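Local coordinates for transcobalamin-1 (Homo sapiens, PDB 4KKI), which binds vitamin B12 with femtomolar affinity as a secreted transport protein and protects it from the acid of the stomach, at residues P38-M43 against L59-V64; I34-L39 against P292-K297; V55-S60 against Q69-K74; R50-V55 against N283-A288. All blocks are in the same frame, centred on the assembly; numbering follows the deposited sequence.

Contact 1: residues P38-M43 against L59-V64; sequences PLLNTM and LSLKLV
In the alpha6-alpha6 helical barrel of the N-terminal domain, Leu40 and Met43 of helix 37-45 face Ser60 and Leu61 of helix 55-63. The two short helical segments run at 138° to each other, nearer antiparallel than perpendicular. Their axes come no closer than 12.0 Å, a wide spacing, and it is the length of the methionine that spans it. Met43 starts toward the other helix with CG opposite its carbonyl carbon, then bends at the thioether (chi3 85°), and this turn lays the terminal methyl on Ser60 and Leu61, in the C-terminal half of helix 55-63. There CE rests on Ser60, 3.6 Å from its CB and about as far from OG, and the same methyl lies 3.8 Å from CG of Leu61. Met43 and Leu61 thus reach for each other tip to tip, with the sulfur SD flanking the leucine at 4.1 Å from CD2. Leu40 adds a looser touch one turn back, its CD2 at 4.2 Å from CD2 of Leu61.

Every contact across the pair is apolar or simple packing, and the buried Ser60 hydroxyl is satisfied elsewhere, by a hydrogen bond with the carbonyl O of Ala288 in helix 284-294. That third helix packs against both partners, Ala288 touching Met43 while Leu291 and Pro292 touch Ser60. Within helix 37-45, Thr42 OG1 turns back to hydrogen-bond Pro38 O at 3.0 Å, and this carbonyl oxygen also takes the helical bond from Thr42 N, the two donors coming from opposite faces of its plane.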
loop_
_atom_site.group_PDB
_atom_site.type_symbol
_atom_site.label_atom_id
_atom_site.label_comp_id
_atom_site.label_asym_id
_atom_site.label_seq_id
_atom_site.Cartn_x
_atom_site.Cartn_y
_atom_site.Cartn_z
ATOM N N PRO A 38 -0.786 19.846 1.961
ATOM C CA PRO A 38 0.514 19.190 1.766
ATOM C C PRO A 38 0.407 17.892 0.976
ATOM O O PRO A 38 1.303 17.579 0.190
ATOM C CB PRO A 38 0.971 18.903 3.198
ATOM C CG PRO A 38 0.350 19.991 3.994
ATOM C CD PRO A 38 -1.009 20.179 3.381
ATOM N N LEU A 39 -0.682 17.155 1.175
ATOM C CA LEU A 39 -0.915 15.931 0.422
ATOM C C LEU A 39 -1.060 16.266 -1.053
ATOM O O LEU A 39 -0.472 15.608 -1.911
ATOM C CB LEU A 39 -2.175 15.219 0.912
ATOM C CG LEU A 39 -2.238 14.806 2.383
ATOM C CD1 LEU A 39 -3.510 14.017 2.650
ATOM C CD2 LEU A 39 -1.013 13.999 2.768
ATOM N N LEU A 40 -1.850 17.299 -1.332
ATOM C CA LEU A 40 -2.088 17.744 -2.698
ATOM C C LEU A 40 -0.779 18.186 -3.340
ATOM O O LEU A 40 -0.450 17.764 -4.448
ATOM C CB LEU A 40 -3.116 18.883 -2.723
ATOM C CG LEU A 40 -4.482 18.591 -2.086
ATOM C CD1 LEU A 40 -5.376 19.827 -2.078
ATOM C CD2 LEU A 40 -5.173 17.435 -2.795
ATOM N N ASN A 41 -0.027 19.022 -2.630
ATOM C CA ASN A 41 1.263 19.496 -3.117
ATOM C C ASN A 41 2.219 18.358 -3.444
ATOM O O ASN A 41 2.780 18.314 -4.534
ATOM C CB ASN A 41 1.907 20.456 -2.113
ATOM C CG ASN A 41 1.128 21.746 -1.965
ATOM O OD1 ASN A 41 0.438 22.176 -2.890
ATOM N ND2 ASN A 41 1.235 22.373 -0.800
ATOM N N THR A 42 2.381 17.435 -2.500
ATOM C CA THR A 42 3.231 16.260 -2.684
ATOM C C THR A 42 2.905 15.487 -3.966
ATOM O O THR A 42 3.799 15.149 -4.741
ATOM C CB THR A 42 3.126 15.308 -1.472
ATOM O OG1 THR A 42 3.736 15.918 -0.327
ATOM C CG2 THR A 42 3.817 13.988 -1.760
ATOM N N MET A 43 1.622 15.227 -4.193
ATOM C CA MET A 43 1.196 14.477 -5.372
ATOM C C MET A 43 1.452 15.246 -6.667
ATOM O O MET A 43 1.724 14.647 -7.707
ATOM C CB MET A 43 -0.276 14.072 -5.246
ATOM C CG MET A 43 -0.560 13.271 -3.977
ATOM S SD MET A 43 -2.306 13.028 -3.589
ATOM C CE MET A 43 -2.672 11.583 -4.571
ATOM N N LEU A 59 -5.702 7.667 -8.959
ATOM C CA LEU A 59 -6.761 6.905 -8.301
ATOM C C LEU A 59 -7.217 7.600 -7.022
ATOM O O LEU A 59 -8.411 7.765 -6.784
ATOM C CB LEU A 59 -6.283 5.488 -7.972
ATOM C CG LEU A 59 -7.165 4.656 -7.033
ATOM C CD1 LEU A 59 -8.586 4.535 -7.562
ATOM C CD2 LEU A 59 -6.565 3.275 -6.810
ATOM N N SER A 60 -6.247 8.005 -6.211
ATOM C CA SER A 60 -6.512 8.679 -4.949
ATOM C C SER A 60 -7.303 9.969 -5.155
ATOM O O SER A 60 -8.281 10.232 -4.455
ATOM C CB SER A 60 -5.187 8.984 -4.245
ATOM O OG SER A 60 -5.383 9.782 -3.094
ATOM N N LEU A 61 -6.873 10.766 -6.127
ATOM C CA LEU A 61 -7.499 12.053 -6.412
ATOM C C LEU A 61 -8.914 11.918 -6.969
ATOM O O LEU A 61 -9.831 12.611 -6.525
ATOM C CB LEU A 61 -6.625 12.857 -7.377
ATOM C CG LEU A 61 -5.290 13.307 -6.779
ATOM C CD1 LEU A 61 -4.355 13.833 -7.852
ATOM C CD2 LEU A 61 -5.527 14.360 -5.707
ATOM N N LYS A 62 -9.089 11.029 -7.942
ATOM C CA LYS A 62 -10.395 10.841 -8.570
ATOM C C LYS A 62 -11.411 10.323 -7.556
ATOM O O LYS A 62 -12.603 10.625 -7.640
ATOM C CB LYS A 62 -10.288 9.895 -9.772
ATOM C CG LYS A 62 -9.404 10.428 -10.895
ATOM C CD LYS A 62 -10.127 10.447 -12.232
ATOM C CE LYS A 62 -10.444 9.044 -12.721
ATOM N NZ LYS A 62 -11.138 9.074 -14.039
ATOM N N LEU A 63 -10.920 9.563 -6.585
ATOM C CA LEU A 63 -11.761 8.986 -5.548
ATOM C C LEU A 63 -12.391 10.054 -4.651
ATOM O O LEU A 63 -13.483 9.860 -4.115
ATOM C CB LEU A 63 -10.942 8.007 -4.710
ATOM C CG LEU A 63 -11.716 6.916 -3.980
ATOM C CD1 LEU A 63 -12.666 6.205 -4.932
ATOM C CD2 LEU A 63 -10.733 5.938 -3.375
ATOM N N VAL A 64 -11.703 11.180 -4.493
ATOM C CA VAL A 64 -12.229 12.285 -3.697
ATOM C C VAL A 64 -12.736 13.428 -4.582
ATOM O O VAL A 64 -12.889 14.561 -4.127
ATOM C CB VAL A 64 -11.188 12.803 -2.680
ATOM C CG1 VAL A 64 -10.758 11.675 -1.753
ATOM C CG2 VAL A 64 -9.980 13.386 -3.392
#

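Contact 2: residues I34-L39 against P292-K297; sequences IRLKPL and PALMGK
Leu36 divides its two methyls between neighbouring residues of 292-297: CD2 lies 3.8 Å from CD1 of Leu294, while CD1 is 3.7 Å from SD of Met295. The leucine extends with CG opposite its carbonyl carbon (chi1 -61°), which carries the fork toward the other segment. Leu39, three residues on and on the same face, has the same shape and sends its CD1 to 3.7 Å from CD1 of Leu294. A single methyl of Leu294 therefore sits against two leucines at once; its side chain lies nearly perpendicular to that of Leu39 and slants across that of Leu36.

The place is the C-terminal end of helix 284-294, which closes in a Schellman motif: Lys297 N reaches back to Pro292 O at 2.8 Å and Gly296 N to Ala293 O at 2.9 Å, with Gly296 as the C-prime residue at positive phi. Pro292 O takes Met295 N as well, from the opposite face of its plane. Met295, just ahead of the glycine, does not aim its CB at 34-39; bends at chi2 (86°) and chi3 bring its end round, so that CE as well as the sulfur packs on Leu36, with CE 3.7 Å from CD1. Tyr33 and Val64 touch the same methionine, and Ile276 of helix 265-277 touches both Leu39 and Leu294.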
loop_
_atom_site.group_PDB
_atom_site.type_symbol
_atom_site.label_atom_id
_atom_site.label_comp_id
_atom_site.label_asym_id
_atom_site.label_seq_id
_atom_site.Cartn_x
_atom_site.Cartn_y
_atom_site.Cartn_z
ATOM N N ILE A 34 -7.777 22.906 4.140
ATOM C CA ILE A 34 -6.451 23.486 3.969
ATOM C C ILE A 34 -5.367 22.570 4.547
ATOM O O ILE A 34 -4.229 22.566 4.078
ATOM C CB ILE A 34 -6.372 24.903 4.602
ATOM C CG1 ILE A 34 -5.033 25.576 4.281
ATOM C CG2 ILE A 34 -6.623 24.846 6.107
ATOM C CD1 ILE A 34 -4.776 25.752 2.799
ATOM N N ARG A 35 -5.733 21.776 5.548
ATOM C CA ARG A 35 -4.796 20.846 6.170
ATOM C C ARG A 35 -4.407 19.704 5.234
ATOM O O ARG A 35 -3.404 19.028 5.457
ATOM C CB ARG A 35 -5.378 20.285 7.470
ATOM C CG ARG A 35 -5.360 21.261 8.632
ATOM C CD ARG A 35 -5.956 20.630 9.877
ATOM N NE ARG A 35 -5.679 21.411 11.077
ATOM C CZ ARG A 35 -4.639 21.203 11.879
ATOM N NH1 ARG A 35 -3.775 20.234 11.609
ATOM N NH2 ARG A 35 -4.464 21.962 12.952
ATOM N N LEU A 36 -5.198 19.495 4.187
ATOM C CA LEU A 36 -4.912 18.441 3.218
ATOM C C LEU A 36 -4.005 18.924 2.090
ATOM O O LEU A 36 -3.574 18.131 1.254
ATOM C CB LEU A 36 -6.209 17.875 2.640
ATOM C CG LEU A 36 -7.151 17.237 3.661
ATOM C CD1 LEU A 36 -8.343 16.602 2.967
ATOM C CD2 LEU A 36 -6.409 16.216 4.502
ATOM N N LYS A 37 -3.724 20.224 2.073
ATOM C CA LYS A 37 -2.873 20.827 1.041
ATOM C C LYS A 37 -1.495 20.168 0.857
ATOM O O LYS A 37 -1.069 19.967 -0.282
ATOM C CB LYS A 37 -2.717 22.338 1.268
ATOM C CG LYS A 37 -3.064 23.204 0.059
ATOM C CD LYS A 37 -2.208 22.857 -1.152
ATOM C CE LYS A 37 -2.460 23.802 -2.321
ATOM N NZ LYS A 37 -1.995 25.192 -2.045
ATOM N N PRO A 38 -0.786 19.846 1.961
ATOM C CA PRO A 38 0.514 19.190 1.766
ATOM C C PRO A 38 0.407 17.892 0.976
ATOM O O PRO A 38 1.303 17.579 0.190
ATOM C CB PRO A 38 0.971 18.903 3.198
ATOM C CG PRO A 38 0.350 19.991 3.994
ATOM C CD PRO A 38 -1.009 20.179 3.381
ATOM N N LEU A 39 -0.682 17.155 1.175
ATOM C CA LEU A 39 -0.915 15.931 0.422
ATOM C C LEU A 39 -1.060 16.266 -1.053
ATOM O O LEU A 39 -0.472 15.608 -1.911
ATOM C CB LEU A 39 -2.175 15.219 0.912
ATOM C CG LEU A 39 -2.238 14.806 2.383
ATOM C CD1 LEU A 39 -3.510 14.017 2.650
ATOM C CD2 LEU A 39 -1.013 13.999 2.768
ATOM N N PRO A 292 -8.033 9.317 0.530
ATOM C CA PRO A 292 -9.467 9.004 0.411
ATOM C C PRO A 292 -10.214 8.947 1.745
ATOM O O PRO A 292 -11.289 9.539 1.870
ATOM C CB PRO A 292 -9.467 7.624 -0.249
ATOM C CG PRO A 292 -8.209 7.598 -1.040
ATOM C CD PRO A 292 -7.206 8.336 -0.200
ATOM N N ALA A 293 -9.641 8.254 2.724
ATOM C CA ALA A 293 -10.272 8.105 4.030
ATOM C C ALA A 293 -10.483 9.449 4.719
ATOM O O ALA A 293 -11.503 9.664 5.369
ATOM C CB ALA A 293 -9.454 7.175 4.914
ATOM N N LEU A 294 -9.525 10.359 4.562
ATOM C CA LEU A 294 -9.615 11.674 5.194
ATOM C C LEU A 294 -10.779 12.486 4.632
ATOM O O LEU A 294 -11.208 13.475 5.228
ATOM C CB LEU A 294 -8.306 12.444 5.020
ATOM C CG LEU A 294 -7.044 11.719 5.490
ATOM C CD1 LEU A 294 -5.812 12.569 5.231
ATOM C CD2 LEU A 294 -7.149 11.353 6.960
ATOM N N MET A 295 -11.281 12.058 3.479
ATOM C CA MET A 295 -12.396 12.723 2.828
ATOM C C MET A 295 -13.639 11.855 2.931
ATOM O O MET A 295 -14.639 12.105 2.261
ATOM C CB MET A 295 -12.072 12.980 1.358
ATOM C CG MET A 295 -12.576 14.307 0.848
ATOM S SD MET A 295 -11.391 15.611 1.191
ATOM C CE MET A 295 -10.079 15.143 0.067
ATOM N N GLY A 296 -13.562 10.823 3.765
ATOM C CA GLY A 296 -14.695 9.948 4.010
ATOM C C GLY A 296 -14.972 8.997 2.863
ATOM O O GLY A 296 -16.101 8.548 2.672
ATOM N N LYS A 297 -13.930 8.683 2.099
ATOM C CA LYS A 297 -14.067 7.822 0.932
ATOM C C LYS A 297 -13.277 6.532 1.102
ATOM O O LYS A 297 -12.263 6.502 1.799
ATOM C CB LYS A 297 -13.590 8.557 -0.323
ATOM C CG LYS A 297 -14.426 9.774 -0.695
ATOM C CD LYS A 297 -15.790 9.361 -1.220
ATOM C CE LYS A 297 -16.621 10.569 -1.614
ATOM N NZ LYS A 297 -17.971 10.172 -2.103
#

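Contact 3: residues V55-S60 against Q69-K74; sequences VNVVLS and QTLMQK
Val58, with CG1 trans to its amide nitrogen (chi1 168°) and CG2 trans to its carbonyl carbon, spreads its two methyls over successive residues of helix 69-85, Leu71 and Met72. CG1 meets the end of Met72, whose chain leaves its own backbone nitrogen in the trans direction and then bends at chi2 (68°) and again at chi3. The bends are what deliver the methyl, because the CB of Met72 does not itself point at the other helix; CE arrives 3.7 Å from Val58 CG1, the two side chains lying about at right angles. CG2 presses instead on the backbone, 3.4 Å from the carbonyl oxygen of Leu71, and lies 3.9 Å from CB of the same residue.

Val57 has the same rotamer, and its CG1 meets CD1 of Leu71 at 3.6 Å, again with the side chains roughly perpendicular. Leu71 is thus held at its root by Val58 and near its tip by Val57, the residue before. The compact valines are consistent with the close approach: the axes of the short segments come to 9.2 Å, and the CA atoms of Val58 and Met72 are 6.3 Å apart. Helix 37-45 adds to the packing, Met43 touching Val57 and Ile44 touching Leu71. At the far end of 69-74, Lys74 NZ hydrogen-bonds the carbonyl oxygens of Ser46 and Asn49.

Two consecutive helices joined by a short loop and folded back at 135° make a helical hairpin, the kind of element from which an alpha6-alpha6 barrel is built.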
loop_
_atom_site.group_PDB
_atom_site.type_symbol
_atom_site.label_atom_id
_atom_site.label_comp_id
_atom_site.label_asym_id
_atom_site.label_seq_id
_atom_site.Cartn_x
_atom_site.Cartn_y
_atom_site.Cartn_z
ATOM N N VAL A 55 -0.376 6.183 -11.184
ATOM C CA VAL A 55 -1.591 5.381 -11.094
ATOM C C VAL A 55 -2.258 5.515 -9.729
ATOM O O VAL A 55 -3.443 5.840 -9.634
ATOM C CB VAL A 55 -1.295 3.898 -11.368
ATOM C CG1 VAL A 55 -2.548 3.059 -11.155
ATOM C CG2 VAL A 55 -0.750 3.721 -12.780
ATOM N N ASN A 56 -1.491 5.258 -8.674
ATOM C CA ASN A 56 -1.991 5.384 -7.309
ATOM C C ASN A 56 -2.424 6.813 -6.987
ATOM O O ASN A 56 -3.426 7.035 -6.308
ATOM C CB ASN A 56 -0.928 4.921 -6.311
ATOM C CG ASN A 56 0.423 5.572 -6.553
ATOM O OD1 ASN A 56 0.576 6.405 -7.449
ATOM N ND2 ASN A 56 1.411 5.198 -5.746
ATOM N N VAL A 57 -1.657 7.773 -7.488
ATOM C CA VAL A 57 -1.914 9.184 -7.246
ATOM C C VAL A 57 -3.240 9.621 -7.868
ATOM O O VAL A 57 -4.079 10.233 -7.203
ATOM C CB VAL A 57 -0.763 10.046 -7.804
ATOM C CG1 VAL A 57 -1.132 11.518 -7.789
ATOM C CG2 VAL A 57 0.515 9.791 -7.015
ATOM N N VAL A 58 -3.426 9.294 -9.144
ATOM C CA VAL A 58 -4.639 9.664 -9.864
ATOM C C VAL A 58 -5.862 8.946 -9.291
ATOM O O VAL A 58 -6.925 9.547 -9.141
ATOM C CB VAL A 58 -4.502 9.403 -11.387
ATOM C CG1 VAL A 58 -5.850 9.510 -12.084
ATOM C CG2 VAL A 58 -3.501 10.373 -12.004
ATOM N N LEU A 59 -5.702 7.667 -8.959
ATOM C CA LEU A 59 -6.761 6.905 -8.301
ATOM C C LEU A 59 -7.217 7.600 -7.022
ATOM O O LEU A 59 -8.411 7.765 -6.784
ATOM C CB LEU A 59 -6.283 5.488 -7.972
ATOM C CG LEU A 59 -7.165 4.656 -7.033
ATOM C CD1 LEU A 59 -8.586 4.535 -7.562
ATOM C CD2 LEU A 59 -6.565 3.275 -6.810
ATOM N N SER A 60 -6.247 8.005 -6.211
ATOM C CA SER A 60 -6.512 8.679 -4.949
ATOM C C SER A 60 -7.303 9.969 -5.155
ATOM O O SER A 60 -8.281 10.232 -4.455
ATOM C CB SER A 60 -5.187 8.984 -4.245
ATOM O OG SER A 60 -5.383 9.782 -3.094
ATOM N N GLN A 69 -4.943 17.316 -14.371
ATOM C CA GLN A 69 -4.618 17.028 -15.764
ATOM C C GLN A 69 -3.207 16.485 -15.978
ATOM O O GLN A 69 -3.029 15.467 -16.646
ATOM C CB GLN A 69 -4.833 18.269 -16.630
ATOM C CG GLN A 69 -4.622 18.020 -18.111
ATOM C CD GLN A 69 -5.600 17.001 -18.668
ATOM O OE1 GLN A 69 -6.711 16.847 -18.159
ATOM N NE2 GLN A 69 -5.185 16.292 -19.712
ATOM N N THR A 70 -2.212 17.171 -15.419
ATOM C CA THR A 70 -0.816 16.780 -15.596
ATOM C C THR A 70 -0.561 15.354 -15.116
ATOM O O THR A 70 0.090 14.566 -15.801
ATOM C CB THR A 70 0.141 17.734 -14.859
ATOM O OG1 THR A 70 -0.293 17.891 -13.502
ATOM C CG2 THR A 70 0.167 19.092 -15.537
ATOM N N LEU A 71 -1.083 15.032 -13.938
ATOM C CA LEU A 71 -0.945 13.693 -13.378
ATOM C C LEU A 71 -1.743 12.679 -14.191
ATOM O O LEU A 71 -1.315 11.540 -14.374
ATOM C CB LEU A 71 -1.390 13.679 -11.913
ATOM C CG LEU A 71 -0.486 14.459 -10.957
ATOM C CD1 LEU A 71 -1.139 14.622 -9.593
ATOM C CD2 LEU A 71 0.868 13.767 -10.825
ATOM N N MET A 72 -2.903 13.103 -14.677
ATOM C CA MET A 72 -3.735 12.255 -15.520
ATOM C C MET A 72 -2.997 11.873 -16.804
ATOM O O MET A 72 -3.009 10.712 -17.217
ATOM C CB MET A 72 -5.047 12.964 -15.852
ATOM C CG MET A 72 -5.916 12.217 -16.844
ATOM S SD MET A 72 -6.561 10.688 -16.147
ATOM C CE MET A 72 -7.536 11.341 -14.794
ATOM N N GLN A 73 -2.350 12.857 -17.423
ATOM C CA GLN A 73 -1.567 12.630 -18.636
ATOM C C GLN A 73 -0.385 11.711 -18.361
ATOM O O GLN A 73 -0.053 10.849 -19.176
ATOM C CB GLN A 73 -1.066 13.957 -19.210
ATOM C CG GLN A 73 -2.168 14.849 -19.745
ATOM C CD GLN A 73 -1.697 16.263 -20.028
ATOM O OE1 GLN A 73 -2.481 17.114 -20.447
ATOM N NE2 GLN A 73 -0.414 16.524 -19.797
ATOM N N LYS A 74 0.253 11.904 -17.211
ATOM C CA LYS A 74 1.378 11.064 -16.828
ATOM C C LYS A 74 0.936 9.616 -16.669
ATOM O O LYS A 74 1.631 8.698 -17.100
ATOM C CB LYS A 74 2.016 11.561 -15.529
ATOM C CG LYS A 74 3.213 10.726 -15.089
ATOM C CD LYS A 74 3.772 11.191 -13.756
ATOM C CE LYS A 74 4.921 10.298 -13.308
ATOM N NZ LYS A 74 5.364 10.605 -11.919
#

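Contact 4: residues R50-V55 against N283-A288; sequences RGTSAV and NPNAAA
Thr52 meets Pro284 and Asn285 through its hydroxyl. The touches across the pair are packing alone: OG1 lies 3.8 Å from Pro284 CG and 3.6 Å from Asn285 ND2, the threonine and asparagine side chains lying alongside with their ends pointing opposite ways.

The hydrogen bonds are local or go to a third party. Asn283 OD1, at the N-cap of helix 284-294, accepts from Asn285 N at 3.0 Å and, in the plane of its carbonyl, from Asn285 ND2 at 3.0 Å along a nearly straight 167° bond. Asn285 ND2 and Thr52 OG1 both hydrogen-bond Ser381 O of the beta domain. Replacing Asn285 by a leucine would probably leave Ser381 O with one donor fewer and Asn283 OD1 without its second donor, the cap then resting on the backbone N alone. Ser53 OG likewise accepts from Val55 N, capping helix 55-63.

The side chain of Asn285 is about 5 Å from the bound cyanocobalamin, so this group of polar side chains sits beside the pocket where the two domains meet. Loop 50-55 passes here from helix 37-45 to helix 55-63, with Ala54 against helix 69-85 and Pro284 against Thr42 of helix 37-45.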
loop_
_atom_site.group_PDB
_atom_site.type_symbol
_atom_site.label_atom_id
_atom_site.label_comp_id
_atom_site.label_asym_id
_atom_site.label_seq_id
_atom_site.Cartn_x
_atom_site.Cartn_y
_atom_site.Cartn_z
ATOM N N ARG A 50 9.987 10.517 -12.621
ATOM C CA ARG A 50 9.677 9.485 -13.603
ATOM C C ARG A 50 9.713 8.092 -12.979
ATOM O O ARG A 50 9.193 7.132 -13.549
ATOM C CB ARG A 50 10.655 9.566 -14.776
ATOM C CG ARG A 50 10.047 9.221 -16.123
ATOM C CD ARG A 50 10.995 9.575 -17.258
ATOM N NE ARG A 50 10.354 9.451 -18.565
ATOM C CZ ARG A 50 9.669 10.425 -19.156
ATOM N NH1 ARG A 50 9.122 10.224 -20.347
ATOM N NH2 ARG A 50 9.530 11.600 -18.558
ATOM N N GLY A 51 10.327 7.990 -11.805
ATOM C CA GLY A 51 10.451 6.720 -11.114
ATOM C C GLY A 51 9.234 6.367 -10.279
ATOM O O GLY A 51 9.040 5.208 -9.914
ATOM N N THR A 52 8.411 7.365 -9.974
ATOM C CA THR A 52 7.230 7.131 -9.155
ATOM C C THR A 52 5.975 6.966 -10.013
ATOM O O THR A 52 5.892 7.486 -11.127
ATOM C CB THR A 52 7.018 8.246 -8.108
ATOM O OG1 THR A 52 6.141 7.775 -7.077
ATOM C CG2 THR A 52 6.421 9.491 -8.750
ATOM N N SER A 53 5.005 6.230 -9.484
ATOM C CA SER A 53 3.784 5.935 -10.215
ATOM C C SER A 53 2.810 7.107 -10.182
ATOM O O SER A 53 2.787 7.882 -9.225
ATOM C CB SER A 53 3.115 4.683 -9.641
ATOM O OG SER A 53 1.880 4.423 -10.283
ATOM N N ALA A 54 2.015 7.234 -11.238
ATOM C CA ALA A 54 0.937 8.216 -11.273
ATOM C C ALA A 54 -0.405 7.511 -11.129
ATOM O O ALA A 54 -1.441 8.154 -10.971
ATOM C CB ALA A 54 0.984 9.014 -12.565
ATOM N N VAL A 55 -0.376 6.183 -11.184
ATOM C CA VAL A 55 -1.591 5.381 -11.094
ATOM C C VAL A 55 -2.258 5.515 -9.729
ATOM O O VAL A 55 -3.443 5.840 -9.634
ATOM C CB VAL A 55 -1.295 3.898 -11.368
ATOM C CG1 VAL A 55 -2.548 3.059 -11.155
ATOM C CG2 VAL A 55 -0.750 3.721 -12.780
ATOM N N ASN A 283 6.154 11.383 0.927
ATOM C CA ASN A 283 6.187 10.370 -0.122
ATOM C C ASN A 283 4.828 10.300 -0.832
ATOM O O ASN A 283 3.809 10.046 -0.191
ATOM C CB ASN A 283 6.563 9.011 0.480
ATOM C CG ASN A 283 6.925 7.977 -0.572
ATOM O OD1 ASN A 283 6.247 7.840 -1.592
ATOM N ND2 ASN A 283 8.003 7.239 -0.324
ATOM N N PRO A 284 4.819 10.527 -2.158
ATOM C CA PRO A 284 3.595 10.545 -2.973
ATOM C C PRO A 284 2.758 9.272 -2.860
ATOM O O PRO A 284 1.534 9.339 -2.980
ATOM C CB PRO A 284 4.127 10.706 -4.409
ATOM C CG PRO A 284 5.571 10.328 -4.339
ATOM C CD PRO A 284 6.021 10.750 -2.977
ATOM N N ASN A 285 3.403 8.133 -2.632
ATOM C CA ASN A 285 2.671 6.886 -2.437
ATOM C C ASN A 285 1.896 6.905 -1.128
ATOM O O ASN A 285 0.766 6.423 -1.057
ATOM C CB ASN A 285 3.614 5.681 -2.471
ATOM C CG ASN A 285 4.334 5.541 -3.798
ATOM O OD1 ASN A 285 3.828 4.916 -4.730
ATOM N ND2 ASN A 285 5.524 6.125 -3.889
ATOM N N ALA A 286 2.506 7.470 -0.091
ATOM C CA ALA A 286 1.867 7.539 1.215
ATOM C C ALA A 286 0.751 8.577 1.216
ATOM O O ALA A 286 -0.299 8.370 1.825
ATOM C CB ALA A 286 2.890 7.846 2.300
ATOM N N ALA A 287 0.985 9.693 0.533
ATOM C CA ALA A 287 -0.022 10.741 0.427
ATOM C C ALA A 287 -1.250 10.224 -0.314
ATOM O O ALA A 287 -2.384 10.501 0.076
ATOM C CB ALA A 287 0.552 11.965 -0.272
ATOM N N ALA A 288 -1.016 9.461 -1.377
ATOM C CA ALA A 288 -2.104 8.893 -2.164
ATOM C C ALA A 288 -2.959 7.917 -1.361
ATOM O O ALA A 288 -4.184 7.918 -1.474
ATOM C CB ALA A 288 -1.559 8.214 -3.415
#

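Overall arrangement
Three consecutive helices, 37-45, 55-63 and 69-85, and the more distant helix 284-294 share the four contacts. Contacts 1 and 2 have centres 8 Å apart and both use helix 37-45; contacts 1 and 3 (9 Å) both use helix 55-63. Helix 284-294 serves contact 4 at its start and contact 2 at its end, 16 Å apart centre to centre. Ser60 OG to Ala288 O, 2.7 Å, ties contacts 1 and 3 to contact 4. Contact 4 is nearest the bound cobalamin: the Asn285 side chain is about 5 Å from it, against about 11 Å for those of Leu39 and Val57 and about 12 Å for that of Ser60, which lie farther off.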